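Local coordinates for Ras GTPase-activating-like protein rng2 (Schizosaccharomyces pombe, PDB 1P5S) that binds actin filaments through its calponin-homology domain and is required to build the contractile F-actin ring at the division site, at residues V149-H154 and I196-K201; E59-I64 and G73-F78. One frame throughout, in Å; residues are numbered along the deposited sequence.

Contact 1: residues V149-H154 and I196-K201. With HG (mercury (II) ion), chain B.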
loop_
_atom_site.group_PDB
_atom_site.type_symbol
_atom_site.label_atom_id
_atom_site.label_comp_id
_atom_site.label_asym_id
_atom_site.label_seq_id
_atom_site.Cartn_x
_atom_site.Cartn_y
_atom_site.Cartn_z
ATOM N N VAL A 149 -5.196 0.704 -2.828
ATOM C CA VAL A 149 -3.967 1.374 -2.409
ATOM C C VAL A 149 -2.796 0.408 -2.562
ATOM O O VAL A 149 -1.744 0.775 -3.080
ATOM C CB VAL A 149 -4.045 1.823 -0.933
ATOM C CG1 VAL A 149 -2.762 2.551 -0.535
ATOM C CG2 VAL A 149 -5.251 2.735 -0.725
ATOM N N ILE A 150 -2.994 -0.830 -2.119
ATOM C CA ILE A 150 -1.956 -1.856 -2.215
ATOM C C ILE A 150 -1.639 -2.147 -3.677
ATOM O O ILE A 150 -0.472 -2.301 -4.058
ATOM C CB ILE A 150 -2.400 -3.163 -1.519
ATOM C CG1 ILE A 150 -2.643 -2.909 -0.023
ATOM C CG2 ILE A 150 -1.356 -4.267 -1.722
ATOM C CD1 ILE A 150 -1.423 -2.409 0.727
ATOM N N TYR A 151 -2.688 -2.232 -4.487
ATOM C CA TYR A 151 -2.546 -2.481 -5.918
ATOM C C TYR A 151 -1.766 -1.324 -6.533
ATOM O O TYR A 151 -0.928 -1.517 -7.410
ATOM C CB TYR A 151 -3.931 -2.580 -6.566
ATOM C CG TYR A 151 -3.901 -2.655 -8.079
ATOM C CD1 TYR A 151 -3.474 -3.810 -8.731
ATOM C CD2 TYR A 151 -4.304 -1.564 -8.857
ATOM C CE1 TYR A 151 -3.445 -3.883 -10.124
ATOM C CE2 TYR A 151 -4.279 -1.623 -10.253
ATOM C CZ TYR A 151 -3.847 -2.791 -10.873
ATOM O OH TYR A 151 -3.829 -2.872 -12.246
ATOM N N CYS A 152 -2.053 -0.119 -6.054
ATOM C CA CYS A 152 -1.394 1.087 -6.536
ATOM C C CYS A 152 0.100 1.011 -6.231
ATOM O O CYS A 152 0.932 1.341 -7.082
ATOM C CB CYS A 152 -2.016 2.321 -5.870
ATOM S SG CYS A 152 -1.177 3.901 -6.194
ATOM N N ILE A 153 0.431 0.565 -5.021
ATOM C CA ILE A 153 1.825 0.445 -4.629
ATOM C C ILE A 153 2.506 -0.608 -5.502
ATOM O O ILE A 153 3.656 -0.429 -5.914
ATOM C CB ILE A 153 1.967 0.095 -3.117
ATOM C CG1 ILE A 153 1.473 1.268 -2.268
ATOM C CG2 ILE A 153 3.427 -0.187 -2.765
ATOM C CD1 ILE A 153 1.275 0.927 -0.802
ATOM N N HIS A 154 1.794 -1.693 -5.802
ATOM C CA HIS A 154 2.344 -2.719 -6.687
ATOM C C HIS A 154 2.621 -2.104 -8.054
ATOM O O HIS A 154 3.726 -2.232 -8.590
ATOM C CB HIS A 154 1.379 -3.903 -6.838
ATOM C CG HIS A 154 1.463 -4.897 -5.718
ATOM N ND1 HIS A 154 1.747 -6.229 -5.927
ATOM C CD2 HIS A 154 1.323 -4.748 -4.381
ATOM C CE1 HIS A 154 1.777 -6.860 -4.766
ATOM N NE2 HIS A 154 1.524 -5.984 -3.812
ATOM N N ILE A 196 -14.166 -5.333 -4.599
ATOM C CA ILE A 196 -13.654 -6.471 -5.355
ATOM C C ILE A 196 -12.137 -6.277 -5.411
ATOM O O ILE A 196 -11.652 -5.226 -5.838
ATOM C CB ILE A 196 -14.212 -6.475 -6.801
ATOM C CG1 ILE A 196 -15.740 -6.574 -6.777
ATOM C CG2 ILE A 196 -13.605 -7.624 -7.605
ATOM C CD1 ILE A 196 -16.256 -7.860 -6.153
ATOM N N LEU A 197 -11.392 -7.287 -4.976
ATOM C CA LEU A 197 -9.939 -7.204 -4.951
ATOM C C LEU A 197 -9.378 -6.935 -6.349
ATOM O O LEU A 197 -9.891 -7.454 -7.340
ATOM C CB LEU A 197 -9.357 -8.495 -4.352
ATOM C CG LEU A 197 -9.078 -8.520 -2.837
ATOM C CD1 LEU A 197 -10.122 -7.739 -2.049
ATOM C CD2 LEU A 197 -9.004 -9.959 -2.344
ATOM N N PRO A 198 -8.330 -6.098 -6.442
ATOM C CA PRO A 198 -7.720 -5.756 -7.733
ATOM C C PRO A 198 -6.964 -6.896 -8.413
ATOM O O PRO A 198 -6.707 -7.940 -7.814
ATOM C CB PRO A 198 -6.807 -4.583 -7.385
ATOM C CG PRO A 198 -6.453 -4.818 -5.956
ATOM C CD PRO A 198 -7.731 -5.314 -5.346
ATOM N N ASN A 199 -6.599 -6.675 -9.672
ATOM C CA ASN A 199 -5.894 -7.679 -10.444
ATOM C C ASN A 199 -4.373 -7.547 -10.361
ATOM O O ASN A 199 -3.743 -6.942 -11.235
ATOM C CB ASN A 199 -6.340 -7.618 -11.904
ATOM C CG ASN A 199 -5.852 -8.799 -12.706
ATOM O OD1 ASN A 199 -5.018 -9.577 -12.249
ATOM N ND2 ASN A 199 -6.363 -8.933 -13.917
ATOM N N PHE A 200 -3.788 -8.117 -9.310
ATOM C CA PHE A 200 -2.339 -8.093 -9.133
ATOM C C PHE A 200 -1.620 -8.890 -10.212
ATOM O O PHE A 200 -0.603 -8.443 -10.744
ATOM C CB PHE A 200 -1.956 -8.641 -7.758
ATOM C CG PHE A 200 -2.501 -7.833 -6.620
ATOM C CD1 PHE A 200 -3.765 -8.091 -6.111
ATOM C CD2 PHE A 200 -1.765 -6.779 -6.088
ATOM C CE1 PHE A 200 -4.290 -7.316 -5.088
ATOM C CE2 PHE A 200 -2.282 -6.001 -5.064
ATOM C CZ PHE A 200 -3.550 -6.273 -4.563
ATOM N N LYS A 201 -2.155 -10.064 -10.535
ATOM C CA LYS A 201 -1.535 -10.947 -11.518
ATOM C C LYS A 201 -1.263 -10.272 -12.849
ATOM O O LYS A 201 -0.241 -10.528 -13.478
ATOM C CB LYS A 201 -2.405 -12.184 -11.758
ATOM C CG LYS A 201 -2.335 -13.223 -10.657
ATOM C CD LYS A 201 -2.835 -14.573 -11.146
ATOM C CE LYS A 201 -1.909 -15.144 -12.219
ATOM N NZ LYS A 201 -2.344 -16.483 -12.704
HETATM HG HG HG B . -0.259 3.834 -8.360
HETATM O O HOH W 1 -3.846 -5.244 -13.264
HETATM O O HOH W 2 1.173 3.741 -10.098
#

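Contact 2: residues E59-I64 and G73-F78. With HG (mercury (II) ion), chain C.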
loop_
_atom_site.group_PDB
_atom_site.type_symbol
_atom_site.label_atom_id
_atom_site.label_comp_id
_atom_site.label_asym_id
_atom_site.label_seq_id
_atom_site.Cartn_x
_atom_site.Cartn_y
_atom_site.Cartn_z
ATOM N N GLU A 59 3.935 -8.128 0.320
ATOM C CA GLU A 59 4.874 -7.775 -0.750
ATOM C C GLU A 59 5.007 -6.263 -0.886
ATOM O O GLU A 59 6.108 -5.742 -1.075
ATOM C CB GLU A 59 4.402 -8.359 -2.080
ATOM C CG GLU A 59 4.559 -9.859 -2.174
ATOM C CD GLU A 59 3.624 -10.485 -3.186
ATOM O OE1 GLU A 59 3.089 -9.755 -4.057
ATOM O OE2 GLU A 59 3.432 -11.716 -3.113
ATOM N N ALA A 60 3.884 -5.562 -0.787
ATOM C CA ALA A 60 3.896 -4.112 -0.891
ATOM C C ALA A 60 4.652 -3.526 0.301
ATOM O O ALA A 60 5.472 -2.616 0.144
ATOM C CB ALA A 60 2.467 -3.570 -0.930
ATOM N N LYS A 61 4.366 -4.058 1.489
ATOM C CA LYS A 61 5.017 -3.614 2.710
ATOM C C LYS A 61 6.529 -3.800 2.631
ATOM O O LYS A 61 7.295 -2.872 2.910
ATOM C CB LYS A 61 4.491 -4.389 3.922
ATOM C CG LYS A 61 4.972 -3.803 5.258
ATOM C CD LYS A 61 4.775 -4.764 6.429
ATOM C CE LYS A 61 5.572 -6.038 6.236
ATOM N NZ LYS A 61 5.409 -6.954 7.398
ATOM N N LYS A 62 6.956 -5.001 2.262
ATOM C CA LYS A 62 8.383 -5.286 2.161
ATOM C C LYS A 62 9.088 -4.402 1.143
ATOM O O LYS A 62 10.236 -4.016 1.358
ATOM C CB LYS A 62 8.619 -6.762 1.826
ATOM C CG LYS A 62 8.563 -7.684 3.041
ATOM C CD LYS A 62 8.773 -9.127 2.612
ATOM C CE LYS A 62 8.931 -10.065 3.800
ATOM N NZ LYS A 62 7.778 -10.010 4.750
ATOM N N TRP A 63 8.406 -4.081 0.042
ATOM C CA TRP A 63 8.993 -3.228 -0.986
ATOM C C TRP A 63 9.235 -1.825 -0.435
ATOM O O TRP A 63 10.297 -1.251 -0.634
ATOM C CB TRP A 63 8.085 -3.127 -2.224
ATOM C CG TRP A 63 8.670 -2.228 -3.294
ATOM C CD1 TRP A 63 9.738 -2.503 -4.095
ATOM C CD2 TRP A 63 8.249 -0.898 -3.634
ATOM N NE1 TRP A 63 10.012 -1.436 -4.911
ATOM C CE2 TRP A 63 9.111 -0.437 -4.657
ATOM C CE3 TRP A 63 7.222 -0.055 -3.187
ATOM C CZ2 TRP A 63 8.984 0.834 -5.234
ATOM C CZ3 TRP A 63 7.099 1.210 -3.763
ATOM C CH2 TRP A 63 7.974 1.635 -4.776
ATOM N N ILE A 64 8.247 -1.271 0.253
ATOM C CA ILE A 64 8.402 0.068 0.802
ATOM C C ILE A 64 9.421 0.069 1.950
ATOM O O ILE A 64 10.153 1.033 2.116
ATOM C CB ILE A 64 7.045 0.627 1.270
ATOM C CG1 ILE A 64 6.149 0.868 0.050
ATOM C CG2 ILE A 64 7.238 1.935 2.030
ATOM C CD1 ILE A 64 4.780 1.410 0.384
ATOM N N GLY A 73 6.077 -2.522 10.665
ATOM C CA GLY A 73 5.048 -3.228 11.404
ATOM C C GLY A 73 4.448 -4.472 10.781
ATOM O O GLY A 73 4.880 -4.930 9.724
ATOM N N PRO A 74 3.436 -5.045 11.445
ATOM C CA PRO A 74 2.751 -6.247 10.967
ATOM C C PRO A 74 1.995 -6.003 9.667
ATOM O O PRO A 74 1.488 -4.909 9.424
ATOM C CB PRO A 74 1.799 -6.582 12.122
ATOM C CG PRO A 74 2.476 -5.991 13.315
ATOM C CD PRO A 74 2.949 -4.664 12.783
ATOM N N THR A 75 1.936 -7.029 8.831
ATOM C CA THR A 75 1.214 -6.949 7.569
ATOM C C THR A 75 -0.297 -6.768 7.821
ATOM O O THR A 75 -0.964 -6.002 7.124
ATOM C CB THR A 75 1.480 -8.232 6.723
ATOM O OG1 THR A 75 2.836 -8.222 6.259
ATOM C CG2 THR A 75 0.579 -8.283 5.492
ATOM N N SER A 76 -0.818 -7.447 8.840
ATOM C CA SER A 76 -2.247 -7.392 9.152
ATOM C C SER A 76 -2.765 -5.988 9.467
ATOM O O SER A 76 -3.962 -5.729 9.362
ATOM C CB SER A 76 -2.575 -8.323 10.327
ATOM O OG SER A 76 -1.894 -7.923 11.506
ATOM N N THR A 77 -1.867 -5.088 9.855
ATOM C CA THR A 77 -2.254 -3.718 10.177
ATOM C C THR A 77 -1.575 -2.674 9.286
ATOM O O THR A 77 -1.692 -1.477 9.540
ATOM C CB THR A 77 -1.940 -3.402 11.656
ATOM O OG1 THR A 77 -0.525 -3.499 11.876
ATOM C CG2 THR A 77 -2.615 -4.416 12.574
ATOM N N PHE A 78 -0.867 -3.129 8.251
ATOM C CA PHE A 78 -0.159 -2.236 7.326
ATOM C C PHE A 78 -1.072 -1.263 6.586
ATOM O O PHE A 78 -0.777 -0.070 6.494
ATOM C CB PHE A 78 0.641 -3.053 6.300
ATOM C CG PHE A 78 1.486 -2.214 5.378
ATOM C CD1 PHE A 78 2.371 -1.277 5.894
ATOM C CD2 PHE A 78 1.395 -2.354 3.994
ATOM C CE1 PHE A 78 3.163 -0.491 5.042
ATOM C CE2 PHE A 78 2.182 -1.572 3.142
ATOM C CZ PHE A 78 3.066 -0.641 3.675
HETATM HG HG HG C . 11.966 -0.700 -2.701
#

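Contact 1: residues V149-H154 and I196-K201
Phe200, in the tail at the C-terminal end of this fragment, lays its ring against Tyr151 and His154 of helix 146-162, so that the three form an aromatic cluster on the calponin-homology domain. The phenyl ring meets its neighbours in two different ways. Its face takes the edge of Tyr151, with centroids 5.9 Å apart. Its own edge is turned to the face of His154, where Phe200 CD2 comes within 3.6 Å of His154 ND1 and the planes stand at 71°. Both pairs are T-shaped. A first torsion of -62° sets the Phe200 ring beside its own backbone N and swings CE2 in to 3.6 Å from Tyr151 CA; Ile150 CG2 packs on the same CE2 atom.

His154 NE2 is hydrogen-bonded to Arg56 O, which helps to fix the rotation of the imidazole. Cutting the side chain back to an alanine is likely to leave the edge of Phe200 without the imidazole face it packs on, and Arg56 O without this donor. Tyr151 CG lies anti to the backbone N (chi1 172°), carrying the ring past Pro198 until its CE1 edge meets Asn199 O at 3.3 Å; Tyr151 CB rests on Pro198 CG at 3.4 Å. One water sits 2.6 Å from Tyr151 OH and donates to Asn199 O.

Contact 2: residues E59-I64 and G73-F78
Lys61 does most of the work, using its carbon chain for one kind of contact and its ammonium for another. The apolar part is a CH-pi contact: Lys61 CG lies over the centre of the Phe78 ring, 3.7 Å from the centroid and 10° off the normal. On the same residue, CA approaches Phe78 CE2 at 3.5 Å, so the aromatic face is pressed close to the helix backbone. Ile64 CD1 adds a looser touch at the ring edge, 4.2 Å from Phe78 CZ.

The polar part is a pair of hydrogen bonds from NZ. The lysine runs extended as far as CD and then bends at chi3 (62°), which brings NZ to 3.1 Å from Gly73 O and equally near Thr75 OG1. The first bond lies in the carbonyl plane, with a C=O...N angle of 160°. Thr75 OG1 is also hydrogen-bonded to Asp58 OD2, one turn before Lys61 on helix 46-67; that carboxylate makes a long, weak ion pair with the Lys61 ammonium, while its OD1 is salt-bridged to Lys62 NZ.

Together these bonds and the aromatic contact hold the connection leading into helix 78-82 against helix 46-67, the first modelled helix of this all-helical calponin-homology fold.

Overall arrangement
Contact 2 comes first along the chain and closes before contact 1 opens; their centres lie about 14 Å apart. Contact 2 is local, joining helix 46-67 to the connection that follows it, whereas contact 1 brings the tail of the fragment onto helix 146-162 from 42 residues on. The two helices tie them together: Ile153 packs on Ile64 and Trp63, and His154 on Ala60 and Glu59, with His154 CE1 3.3 Å from Glu59 OE1. Tail, late helix, early helix and its following loop thus touch in succession across the actin-binding calponin-homology domain. The helical segment of each contact also holds a mercury-binding residue: Cys152, with Phe133, and Trp63 through its backbone O, with Glu66 and Cys67.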